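PDB 3V5F: mandelate racemase/muconate lactonizing protein from Paenibacillus sp., which probably binds a carboxylate substrate through magnesium and abstracts a proton next to the carboxylate, as enolase-superfamily relatives do. Local coordinates for residues I204-N209 with Y230-A235; Y284-P289 with S308-Y313. The protein carries 1 engineered substitution. One frame throughout, in Å; residues are numbered along the deposited sequence. Where two conformers were deposited one is given.

Contact 1: I204-N209 with Y230-A235; sequences IMIDAN and YWLEAA. Engineered in segment 230-235: Ala234 (natural residue Glu). With MG (magnesium ion), chain B.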
loop_
_atom_site.group_PDB
_atom_site.type_symbol
_atom_site.label_atom_id
_atom_site.label_comp_id
_atom_site.label_asym_id
_atom_site.label_seq_id
_atom_site.Cartn_x
_atom_site.Cartn_y
_atom_site.Cartn_z
ATOM N N ILE A 204 -8.365 -14.510 -3.966
ATOM C CA ILE A 204 -7.479 -14.272 -5.102
ATOM C C ILE A 204 -7.862 -12.961 -5.784
ATOM O O ILE A 204 -9.024 -12.755 -6.113
ATOM C CB ILE A 204 -7.618 -15.409 -6.137
ATOM C CG1 ILE A 204 -7.307 -16.766 -5.487
ATOM C CG2 ILE A 204 -6.750 -15.146 -7.351
ATOM C CD1 ILE A 204 -5.961 -16.831 -4.828
ATOM N N MET A 205 -6.883 -12.078 -5.953
ATOM C CA MET A 205 -7.050 -10.854 -6.706
ATOM C C MET A 205 -6.273 -10.985 -8.026
ATOM O O MET A 205 -5.253 -11.667 -8.087
ATOM C CB MET A 205 -6.521 -9.667 -5.891
ATOM C CG MET A 205 -7.369 -9.289 -4.667
ATOM S SD MET A 205 -7.479 -10.507 -3.321
ATOM C CE MET A 205 -5.908 -10.319 -2.506
ATOM N N ILE A 206 -6.757 -10.359 -9.091
ATOM C CA ILE A 206 -5.968 -10.312 -10.313
ATOM C C ILE A 206 -5.781 -8.871 -10.740
ATOM O O ILE A 206 -6.689 -8.056 -10.620
ATOM C CB ILE A 206 -6.532 -11.200 -11.434
ATOM C CG1 ILE A 206 -7.954 -10.782 -11.819
ATOM C CG2 ILE A 206 -6.474 -12.662 -11.024
ATOM C CD1 ILE A 206 -8.542 -11.663 -12.911
ATOM N N ASP A 207 -4.578 -8.557 -11.195
ATOM C CA ASP A 207 -4.233 -7.202 -11.569
ATOM C C ASP A 207 -3.613 -7.245 -12.968
ATOM O O ASP A 207 -2.565 -7.851 -13.158
ATOM C CB ASP A 207 -3.250 -6.662 -10.541
ATOM C CG ASP A 207 -2.673 -5.308 -10.913
ATOM O OD1 ASP A 207 -3.123 -4.646 -11.881
ATOM O OD2 ASP A 207 -1.733 -4.907 -10.216
ATOM N N ALA A 208 -4.277 -6.627 -13.946
ATOM C CA ALA A 208 -3.850 -6.722 -15.352
ATOM C C ALA A 208 -2.978 -5.551 -15.786
ATOM O O ALA A 208 -2.509 -5.509 -16.923
ATOM C CB ALA A 208 -5.077 -6.824 -16.272
ATOM N N ASN A 209 -2.754 -4.604 -14.883
ATOM C CA ASN A 209 -2.077 -3.364 -15.233
ATOM C C ASN A 209 -2.540 -2.816 -16.587
ATOM O O ASN A 209 -1.719 -2.453 -17.422
ATOM C CB ASN A 209 -0.560 -3.542 -15.226
ATOM C CG ASN A 209 -0.002 -3.676 -13.811
ATOM O OD1 ASN A 209 0.203 -4.779 -13.312
ATOM N ND2 ASN A 209 0.230 -2.553 -13.167
ATOM N N TYR A 230 -11.640 -12.522 -5.652
ATOM C CA TYR A 230 -12.157 -11.496 -4.774
ATOM C C TYR A 230 -12.316 -10.159 -5.506
ATOM O O TYR A 230 -13.350 -9.500 -5.399
ATOM C CB TYR A 230 -11.238 -11.339 -3.561
ATOM C CG TYR A 230 -11.811 -10.417 -2.519
ATOM C CD1 TYR A 230 -12.926 -10.792 -1.766
ATOM C CD2 TYR A 230 -11.243 -9.176 -2.279
ATOM C CE1 TYR A 230 -13.461 -9.936 -0.816
ATOM C CE2 TYR A 230 -11.757 -8.323 -1.323
ATOM C CZ TYR A 230 -12.868 -8.710 -0.592
ATOM O OH TYR A 230 -13.393 -7.860 0.358
ATOM N N TRP A 231 -11.280 -9.741 -6.230
ATOM C CA TRP A 231 -11.390 -8.534 -7.044
ATOM C C TRP A 231 -10.534 -8.553 -8.296
ATOM O O TRP A 231 -9.584 -9.342 -8.431
ATOM C CB TRP A 231 -11.187 -7.238 -6.229
ATOM C CG TRP A 231 -9.766 -6.731 -5.970
ATOM C CD1 TRP A 231 -8.712 -6.685 -6.850
ATOM C CD2 TRP A 231 -9.287 -6.140 -4.746
ATOM N NE1 TRP A 231 -7.603 -6.123 -6.235
ATOM C CE2 TRP A 231 -7.936 -5.775 -4.951
ATOM C CE3 TRP A 231 -9.871 -5.893 -3.491
ATOM C CZ2 TRP A 231 -7.158 -5.192 -3.945
ATOM C CZ3 TRP A 231 -9.100 -5.296 -2.499
ATOM C CH2 TRP A 231 -7.756 -4.957 -2.733
ATOM N N LEU A 232 -10.925 -7.681 -9.219
ATOM C CA LEU A 232 -10.253 -7.484 -10.488
ATOM C C LEU A 232 -9.769 -6.041 -10.495
ATOM O O LEU A 232 -10.542 -5.099 -10.319
ATOM C CB LEU A 232 -11.250 -7.687 -11.619
ATOM C CG LEU A 232 -10.866 -7.156 -12.990
ATOM C CD1 LEU A 232 -9.637 -7.878 -13.542
ATOM C CD2 LEU A 232 -12.063 -7.316 -13.905
ATOM N N GLU A 233 -8.479 -5.875 -10.696
ATOM C CA GLU A 233 -7.846 -4.587 -10.555
ATOM C C GLU A 233 -7.238 -4.190 -11.893
ATOM O O GLU A 233 -6.592 -5.008 -12.551
ATOM C CB GLU A 233 -6.773 -4.723 -9.486
ATOM C CG GLU A 233 -5.751 -3.649 -9.432
ATOM C CD GLU A 233 -4.858 -3.815 -8.205
ATOM O OE1 GLU A 233 -5.247 -4.529 -7.235
ATOM O OE2 GLU A 233 -3.768 -3.223 -8.212
ATOM N N ALA A 234 -7.481 -2.951 -12.317
ATOM C CA ALA A 234 -6.818 -2.419 -13.513
ATOM C C ALA A 234 -6.962 -3.337 -14.722
ATOM O O ALA A 234 -5.980 -3.636 -15.400
ATOM C CB ALA A 234 -5.336 -2.175 -13.226
ATOM N N ALA A 235 -8.173 -3.808 -14.977
ATOM C CA ALA A 235 -8.413 -4.613 -16.171
ATOM C C ALA A 235 -8.008 -3.799 -17.407
ATOM O O ALA A 235 -7.346 -4.304 -18.312
ATOM C CB ALA A 235 -9.870 -5.003 -16.250
HETATM MG MG MG B . -1.877 -2.765 -9.454
HETATM O O HOH W 1 -2.561 -2.095 -11.505
HETATM O O HOH W 2 0.324 -1.822 -9.952
HETATM O O HOH W 3 -1.013 -3.195 -7.297
#

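Contact 2: Y284-P289 with S308-Y313; sequences YDIIWP and SAPHCY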
loop_
_atom_site.group_PDB
_atom_site.type_symbol
_atom_site.label_atom_id
_atom_site.label_comp_id
_atom_site.label_asym_id
_atom_site.label_seq_id
_atom_site.Cartn_x
_atom_site.Cartn_y
_atom_site.Cartn_z
ATOM N N TYR A 284 -5.731 4.626 -4.284
ATOM C CA TYR A 284 -4.714 5.673 -4.220
ATOM C C TYR A 284 -3.516 5.265 -3.345
ATOM O O TYR A 284 -3.663 4.550 -2.350
ATOM C CB TYR A 284 -5.349 6.999 -3.741
ATOM C CG TYR A 284 -6.503 7.402 -4.644
ATOM C CD1 TYR A 284 -6.273 8.053 -5.856
ATOM C CD2 TYR A 284 -7.812 7.087 -4.307
ATOM C CE1 TYR A 284 -7.327 8.394 -6.702
ATOM C CE2 TYR A 284 -8.863 7.430 -5.134
ATOM C CZ TYR A 284 -8.619 8.073 -6.328
ATOM O OH TYR A 284 -9.680 8.399 -7.143
ATOM N N ASP A 285 -2.338 5.738 -3.727
ATOM C CA ASP A 285 -1.091 5.380 -3.056
ATOM C C ASP A 285 -1.003 5.909 -1.628
ATOM O O ASP A 285 -1.426 7.036 -1.346
ATOM C CB ASP A 285 0.093 5.913 -3.867
ATOM C CG ASP A 285 1.428 5.421 -3.342
ATOM O OD1 ASP A 285 1.765 4.237 -3.579
ATOM O OD2 ASP A 285 2.147 6.219 -2.705
ATOM N N ILE A 286 -0.405 5.107 -0.748
ATOM C CA ILE A 286 -0.280 5.419 0.680
ATOM C C ILE A 286 0.799 6.475 0.985
ATOM O O ILE A 286 0.806 7.079 2.054
ATOM C CB ILE A 286 0.000 4.112 1.490
ATOM C CG1 ILE A 286 -0.043 4.360 3.006
ATOM C CG2 ILE A 286 1.332 3.474 1.046
ATOM C CD1 ILE A 286 -1.393 4.817 3.500
ATOM N N ILE A 287 1.709 6.710 0.047
ATOM C CA ILE A 287 2.728 7.744 0.239
ATOM C C ILE A 287 2.323 9.087 -0.409
ATOM O O ILE A 287 2.509 10.164 0.171
ATOM C CB ILE A 287 4.094 7.295 -0.329
ATOM C CG1 ILE A 287 4.513 5.946 0.274
ATOM C CG2 ILE A 287 5.158 8.351 -0.084
ATOM C CD1 ILE A 287 4.742 5.984 1.776
ATOM N N TRP A 288 1.770 9.009 -1.612
ATOM C CA TRP A 288 1.453 10.192 -2.415
ATOM C C TRP A 288 0.183 9.820 -3.162
ATOM O O TRP A 288 0.246 9.071 -4.133
ATOM C CB TRP A 288 2.610 10.456 -3.391
ATOM C CG TRP A 288 2.475 11.687 -4.276
ATOM C CD1 TRP A 288 1.556 12.690 -4.162
ATOM C CD2 TRP A 288 3.293 12.023 -5.405
ATOM N NE1 TRP A 288 1.751 13.624 -5.148
ATOM C CE2 TRP A 288 2.813 13.239 -5.923
ATOM C CE3 TRP A 288 4.386 11.408 -6.028
ATOM C CZ2 TRP A 288 3.384 13.855 -7.042
ATOM C CZ3 TRP A 288 4.956 12.024 -7.135
ATOM C CH2 TRP A 288 4.452 13.235 -7.630
ATOM N N PRO A 289 -0.983 10.336 -2.731
ATOM C CA PRO A 289 -1.261 11.489 -1.853
ATOM C C PRO A 289 -0.975 11.327 -0.356
ATOM O O PRO A 289 -0.843 12.343 0.322
ATOM C CB PRO A 289 -2.752 11.735 -2.075
ATOM C CG PRO A 289 -3.301 10.350 -2.353
ATOM C CD PRO A 289 -2.226 9.686 -3.191
ATOM N N SER A 308 -11.733 0.926 0.659
ATOM C CA SER A 308 -10.391 1.487 0.562
ATOM C C SER A 308 -9.330 0.404 0.599
ATOM O O SER A 308 -9.322 -0.441 1.489
ATOM C CB SER A 308 -10.120 2.459 1.717
ATOM O OG SER A 308 -11.053 3.516 1.748
ATOM N N ALA A 309 -8.417 0.445 -0.362
ATOM C CA ALA A 309 -7.263 -0.444 -0.352
ATOM C C ALA A 309 -6.044 0.320 -0.862
ATOM O O ALA A 309 -5.712 0.235 -2.034
ATOM C CB ALA A 309 -7.527 -1.669 -1.222
ATOM N N PRO A 310 -5.378 1.084 0.021
ATOM C CA PRO A 310 -4.256 1.908 -0.439
ATOM C C PRO A 310 -3.166 1.100 -1.153
ATOM O O PRO A 310 -2.805 0.001 -0.748
ATOM C CB PRO A 310 -3.700 2.510 0.863
ATOM C CG PRO A 310 -4.808 2.409 1.846
ATOM C CD PRO A 310 -5.561 1.156 1.480
ATOM N N HIS A 311 -2.624 1.669 -2.217
ATOM C CA HIS A 311 -1.519 1.052 -2.941
ATOM C C HIS A 311 -0.213 1.287 -2.177
ATOM O O HIS A 311 0.006 2.399 -1.694
ATOM C CB HIS A 311 -1.447 1.680 -4.339
ATOM C CG HIS A 311 -0.212 1.329 -5.101
ATOM N ND1 HIS A 311 0.940 2.084 -5.040
ATOM C CD2 HIS A 311 0.048 0.308 -5.954
ATOM C CE1 HIS A 311 1.860 1.540 -5.817
ATOM N NE2 HIS A 311 1.347 0.459 -6.377
ATOM N N CYS A 312 0.648 0.267 -2.054
ATOM C CA CYS A 312 1.942 0.426 -1.344
ATOM C C CYS A 312 3.214 0.014 -2.092
ATOM O O CYS A 312 4.316 0.229 -1.580
ATOM C CB CYS A 312 1.983 -0.336 -0.006
ATOM S SG CYS A 312 0.543 -0.181 1.037
ATOM N N TYR A 313 3.094 -0.606 -3.255
ATOM C CA TYR A 313 4.281 -1.147 -3.930
ATOM C C TYR A 313 5.395 -0.125 -4.201
ATOM O O TYR A 313 5.146 0.984 -4.667
ATOM C CB TYR A 313 3.882 -1.888 -5.221
ATOM C CG TYR A 313 4.883 -2.952 -5.644
ATOM C CD1 TYR A 313 4.856 -4.216 -5.078
ATOM C CD2 TYR A 313 5.861 -2.684 -6.612
ATOM C CE1 TYR A 313 5.774 -5.198 -5.453
ATOM C CE2 TYR A 313 6.781 -3.656 -6.999
ATOM C CZ TYR A 313 6.732 -4.911 -6.413
ATOM O OH TYR A 313 7.643 -5.877 -6.781
HETATM O O HOH W 4 3.975 3.008 -2.594
#

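Contact 1: I204-N209 with Y230-A235
Tyr230 N donates to Ile204 O over 2.7 Å, the first rung between two parallel strands whose axes run 4.8 Å apart. In the conformer given, Met205 SD lies 3.9 Å from Tyr230 CB and meets the Tyr230 ring obliquely, a loose Met-aromatic contact. At Trp231 the same conformer comes over the indole: Met205 CG sits 3.4 Å from the centroid of the five-membered ring of Trp231, almost on the ring normal, a CH-pi contact. The bend at chi2 (65°) turns the sulfur toward Tyr230. Trp231 O accepts from Ile206 N. On the other face of the sheet Leu232 CD1 packs against Ile206 CG1 at 3.8 Å. Glu233 N bonds to Ile206 O, and Glu233 O takes Ala208 N. The Glu233 side chain, extended beyond CG, brings OE2 to 2.3 Å from magnesium; Asp207 OD2 binds the same ion at 2.3 Å and also accepts a hydrogen bond from Lys170. Glu263 and three waters complete the metal site. The two carboxylates are stacked, 26° apart, with the metal probably offsetting their repulsion. Glu233 OE1 receives Trp231 NE1 through its anti lone pair, with Lys168 and Gln283 as further partners. The engineered Ala234 rests its CB against Asp207 OD1. The pair belongs to a beta-alpha-beta unit in the barrel, flanked by strands 167-170 and 258-261, with Leu232 packed on the connecting helix 214-223.

Contact 2: Y284-P289 with S308-Y313
Tyr284 O and Ile286 N face His311 across two loops, where a single backbone bridge at Asp285 and His311 brings the chains together: His311 N donates to Tyr284 O, and Ile286 N donates to His311 O at 2.9 Å. The side chains of the bridged pair meet as well. His311 ND1 gives its hydrogen to Asp285 OD1 over 2.7 Å, nearly straight at 163°. The oxygen lies in the imidazole plane and uses its anti lone pair, while the carboxylate is turned 48° from the ring. With chi1 at -172°, Asp285 holds CG anti to its own N, which leads OD1 to the histidine. The other oxygen, OD2, turns back on its own loop and takes two backbone donors, Ile287 N at 2.8 Å in an Asx turn and Trp288 N at 3.0 Å. Replacing Asp285 with an alanine would probably leave His311 ND1 without its acceptor, let the ring turn, and deprive the two amides of their shared partner. Ile286 points toward the other loop: Ile286 CG2 touches Cys312 SG at 3.7 Å, and Ile286 CB packs on Pro310 CB, with Leu325 of helix 316-325 close to both Ile286 and Pro310. The His311 side chain also touches Glu263 and comes within about 5 Å of a bound magnesium ion. A histidine braced by an aspartate from the preceding loop, at the C-terminal mouth of the barrel, is consistent with the His-Asp pair of mandelate racemase relatives.

Both contacts join consecutive beta-alpha units of the same barrel, but differ in burial. Contact 1 is a buried strand pair, held by a ladder of parallel backbone bonds; contact 2 is partly buried and links loops after strands 281-282 and 307-308, with one bridge and less surface covered (273 against 505 Å²). Their centres lie about 16 Å apart, and they touch where Trp231 CH2 meets Ala309 CB at 3.6 Å. The chemistry differs accordingly: carboxylates in contact 1 gather round a metal, whereas the carboxylate of contact 2 serves a histidine and backbone amides. Glu263, a ligand of the magnesium in contact 1, also touches His311, connecting the two regions.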